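Local coordinates for protein hydroxylase (Rhodococcus sp., PDB 2OR0) that is a putative flavin-dependent hydroxylase of the acyl-CoA dehydrogenase family, probably inserting one oxygen atom from molecular oxygen into its substrate, at residues A[107-111]-A[245-250]. Residues are numbered along the deposited sequence; the frame is centred on the assembly and turned at random.
Sequences WELAF and LFNMPY
Trp107, on the short helix 105-109, lays its indole into the bend formed by Leu245 to Tyr250. This bend leads into helix 250-277, with Pro249 at its N-cap position. The contact is buried and joins the part of the acyl-CoA dehydrogenase fold that precedes the beta sheet to the start of its C-terminal helices. With CG anti to the backbone N, the indole of Trp107 is carried across to the bend. Its NE1 donates a nearly straight hydrogen bond of 2.9 Å to Leu245 O. The oxygen lies close to the indole plane, but NE1 sits 54° out of the carbonyl plane. Met248 N reaches the same oxygen from the opposite face, at 3.1 Å from Leu245 O, so two donors grip this buried carbonyl. Farther round the ring edge, CZ2 of Trp107 comes to 3.3 Å from Met248 O, an oxygen that also accepts a bond from Gln236. CD1 of Trp107 packs on Phe246 CD1 at 3.7 Å, with the five-membered ring and the phenyl plane inclined at 39°. An alanine in place of Trp107 would probably leave Leu245 O without one of its two donors and open a gap between Phe246 and Tyr250. The extended Glu108 chain passes Tyr250 at an angle. Its OE1 meets the tyrosine ring edge at CE1, 3.4 Å away, and the carboxylate stands almost upright to that ring. The firm polar partner of Glu108 is His184, through OE2. Ala110 points its methyl at Phe246 in a CH-pi contact, with CB 3.6 Å from the ring centroid and 23° off its normal, while Leu245 CG lies over the opposite face of that ring, toward its rim. Phe111 sets CE2 over one face of the Trp107 indole, toward its rim, and its CD2 comes to 4.1 Å from Phe246 O.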
ATOM      1  N   TRP A 107     -10.683   3.830   3.470  1.00 29.46           N
ATOM      2  CA  TRP A 107     -10.598   3.723   4.910  1.00 28.97           C
ATOM      3  C   TRP A 107     -10.509   5.120   5.549  1.00 29.81           C
ATOM      4  O   TRP A 107     -11.227   5.424   6.514  1.00 29.35           O
ATOM      5  CB  TRP A 107      -9.440   2.797   5.328  1.00 28.12           C
ATOM      6  CG  TRP A 107      -9.333   2.667   6.803  1.00 28.15           C
ATOM      7  CD1 TRP A 107     -10.008   1.775   7.613  1.00 26.00           C
ATOM      8  CD2 TRP A 107      -8.501   3.447   7.666  1.00 26.86           C
ATOM      9  NE1 TRP A 107      -9.645   1.982   8.922  1.00 27.00           N
ATOM     10  CE2 TRP A 107      -8.735   3.004   8.985  1.00 25.22           C
ATOM     11  CE3 TRP A 107      -7.582   4.495   7.451  1.00 26.71           C
ATOM     12  CZ2 TRP A 107      -8.082   3.564  10.088  1.00 26.44           C
ATOM     13  CZ3 TRP A 107      -6.937   5.044   8.538  1.00 25.78           C
ATOM     14  CH2 TRP A 107      -7.178   4.577   9.842  1.00 26.56           C
ATOM     15  N   GLU A 108      -9.630   5.973   5.021  1.00 29.58           N
ATOM     16  CA  GLU A 108      -9.488   7.313   5.570  1.00 30.23           C
ATOM     17  C   GLU A 108     -10.724   8.192   5.245  1.00 30.35           C
ATOM     18  O   GLU A 108     -11.180   8.939   6.090  1.00 30.25           O
ATOM     19  CB  GLU A 108      -8.212   8.007   5.102  1.00 29.51           C
ATOM     20  CG  GLU A 108      -8.042   9.386   5.752  1.00 31.27           C
ATOM     21  CD  GLU A 108      -6.720  10.053   5.436  1.00 33.57           C
ATOM     22  OE1 GLU A 108      -5.834   9.398   4.847  1.00 36.69           O
ATOM     23  OE2 GLU A 108      -6.557  11.238   5.777  1.00 33.75           O
ATOM     24  N   LEU A 109     -11.258   8.080   4.032  1.00 31.04           N
ATOM     25  CA  LEU A 109     -12.406   8.880   3.645  1.00 31.93           C
ATOM     26  C   LEU A 109     -13.595   8.569   4.553  1.00 33.32           C
ATOM     27  O   LEU A 109     -14.491   9.392   4.704  1.00 33.82           O
ATOM     28  CB  LEU A 109     -12.802   8.595   2.213  1.00 31.57           C
ATOM     29  CG  LEU A 109     -13.585   9.733   1.541  1.00 32.24           C
ATOM     30  CD1 LEU A 109     -12.674  10.967   1.273  1.00 30.74           C
ATOM     31  CD2 LEU A 109     -14.259   9.231   0.270  1.00 29.75           C
ATOM     32  N   ALA A 110     -13.603   7.372   5.141  1.00 33.75           N
ATOM     33  CA  ALA A 110     -14.695   6.949   6.007  1.00 33.66           C
ATOM     34  C   ALA A 110     -14.876   7.944   7.115  1.00 33.73           C
ATOM     35  O   ALA A 110     -15.996   8.162   7.545  1.00 34.30           O
ATOM     36  CB  ALA A 110     -14.461   5.555   6.575  1.00 33.08           C
ATOM     37  N   PHE A 111     -13.782   8.554   7.564  1.00 33.31           N
ATOM     38  CA  PHE A 111     -13.867   9.594   8.585  1.00 33.43           C
ATOM     39  C   PHE A 111     -13.585  11.013   8.067  1.00 33.11           C
ATOM     40  O   PHE A 111     -13.296  11.922   8.852  1.00 33.32           O
ATOM     41  CB  PHE A 111     -13.069   9.261   9.872  1.00 32.86           C
ATOM     42  CG  PHE A 111     -11.595   8.952   9.659  1.00 33.15           C
ATOM     43  CD1 PHE A 111     -10.627   9.971   9.733  1.00 28.86           C
ATOM     44  CD2 PHE A 111     -11.169   7.640   9.448  1.00 31.61           C
ATOM     45  CE1 PHE A 111      -9.288   9.700   9.592  1.00 28.35           C
ATOM     46  CE2 PHE A 111      -9.802   7.345   9.282  1.00 30.50           C
ATOM     47  CZ  PHE A 111      -8.861   8.379   9.354  1.00 31.18           C
ATOM     48  N   LEU A 245     -13.081  -1.060  12.889  1.00 32.04           N
ATOM     49  CA  LEU A 245     -12.214  -0.899  11.732  1.00 31.49           C
ATOM     50  C   LEU A 245     -11.788   0.567  11.577  1.00 31.55           C
ATOM     51  O   LEU A 245     -10.586   0.869  11.474  1.00 30.73           O
ATOM     52  CB  LEU A 245     -12.866  -1.408  10.454  1.00 31.01           C
ATOM     53  CG  LEU A 245     -12.083  -1.034   9.178  1.00 30.70           C
ATOM     54  CD1 LEU A 245     -10.691  -1.744   9.098  1.00 27.65           C
ATOM     55  CD2 LEU A 245     -12.928  -1.325   7.980  1.00 29.15           C
ATOM     56  N   PHE A 246     -12.767   1.471  11.622  1.00 30.81           N
ATOM     57  CA  PHE A 246     -12.510   2.881  11.350  1.00 30.41           C
ATOM     58  C   PHE A 246     -11.877   3.606  12.493  1.00 29.95           C
ATOM     59  O   PHE A 246     -11.549   4.782  12.372  1.00 30.45           O
ATOM     60  CB  PHE A 246     -13.776   3.584  10.853  1.00 30.34           C
ATOM     61  CG  PHE A 246     -14.285   3.015   9.591  1.00 30.29           C
ATOM     62  CD1 PHE A 246     -13.436   2.880   8.491  1.00 27.90           C
ATOM     63  CD2 PHE A 246     -15.596   2.571   9.486  1.00 30.34           C
ATOM     64  CE1 PHE A 246     -13.892   2.336   7.308  1.00 29.71           C
ATOM     65  CE2 PHE A 246     -16.056   2.030   8.297  1.00 29.80           C
ATOM     66  CZ  PHE A 246     -15.192   1.908   7.201  1.00 31.22           C
ATOM     67  N   ASN A 247     -11.665   2.907  13.601  1.00 29.55           N
ATOM     68  CA  ASN A 247     -10.934   3.512  14.692  1.00 29.32           C
ATOM     69  C   ASN A 247      -9.519   2.983  14.859  1.00 29.12           C
ATOM     70  O   ASN A 247      -8.865   3.261  15.858  1.00 28.58           O
ATOM     71  CB  ASN A 247     -11.723   3.434  15.994  1.00 29.44           C
ATOM     72  CG  ASN A 247     -12.984   4.275  15.945  1.00 30.58           C
ATOM     73  OD1 ASN A 247     -12.959   5.446  16.320  1.00 31.11           O
ATOM     74  ND2 ASN A 247     -14.084   3.684  15.472  1.00 30.01           N
HETATM   75  N   MSE A 248      -9.062   2.214  13.875  1.00 29.30           N
HETATM   76  CA  MSE A 248      -7.667   1.696  13.861  1.00 30.08           C
HETATM   77  C   MSE A 248      -6.631   2.836  13.713  1.00 29.85           C
HETATM   78  O   MSE A 248      -6.944   3.877  13.148  1.00 29.52           O
HETATM   79  CB  MSE A 248      -7.508   0.676  12.729  1.00 29.06           C
HETATM   80  CG  MSE A 248      -8.266  -0.639  12.955  1.00 30.77           C
HETATM   81 SE   MSE A 248      -7.340  -1.781  14.214  0.75 35.38          SE
HETATM   82  CE  MSE A 248      -5.741  -2.246  13.093  1.00 36.91           C
ATOM     83  N   PRO A 249      -5.393   2.656  14.251  1.00 30.16           N
ATOM     84  CA  PRO A 249      -4.403   3.710  14.013  1.00 29.97           C
ATOM     85  C   PRO A 249      -4.060   3.863  12.529  1.00 30.36           C
ATOM     86  O   PRO A 249      -3.898   2.855  11.833  1.00 30.50           O
ATOM     87  CB  PRO A 249      -3.172   3.215  14.788  1.00 30.25           C
ATOM     88  CG  PRO A 249      -3.749   2.224  15.825  1.00 29.49           C
ATOM     89  CD  PRO A 249      -4.844   1.563  15.083  1.00 28.83           C
ATOM     90  N   TYR A 250      -3.925   5.117  12.068  1.00 29.18           N
ATOM     91  CA  TYR A 250      -3.497   5.421  10.692  1.00 28.43           C
ATOM     92  C   TYR A 250      -2.117   4.788  10.387  1.00 27.12           C
ATOM     93  O   TYR A 250      -1.929   4.235   9.319  1.00 27.39           O
ATOM     94  CB  TYR A 250      -3.455   6.954  10.465  1.00 28.49           C
ATOM     95  CG  TYR A 250      -2.964   7.409   9.088  1.00 30.03           C
ATOM     96  CD1 TYR A 250      -3.848   7.586   8.016  1.00 26.23           C
ATOM     97  CD2 TYR A 250      -1.613   7.685   8.873  1.00 29.33           C
ATOM     98  CE1 TYR A 250      -3.383   8.013   6.752  1.00 29.64           C
ATOM     99  CE2 TYR A 250      -1.152   8.126   7.630  1.00 29.83           C
ATOM    100  CZ  TYR A 250      -2.032   8.281   6.586  1.00 29.61           C
ATOM    101  OH  TYR A 250      -1.522   8.720   5.377  1.00 34.30           O
TER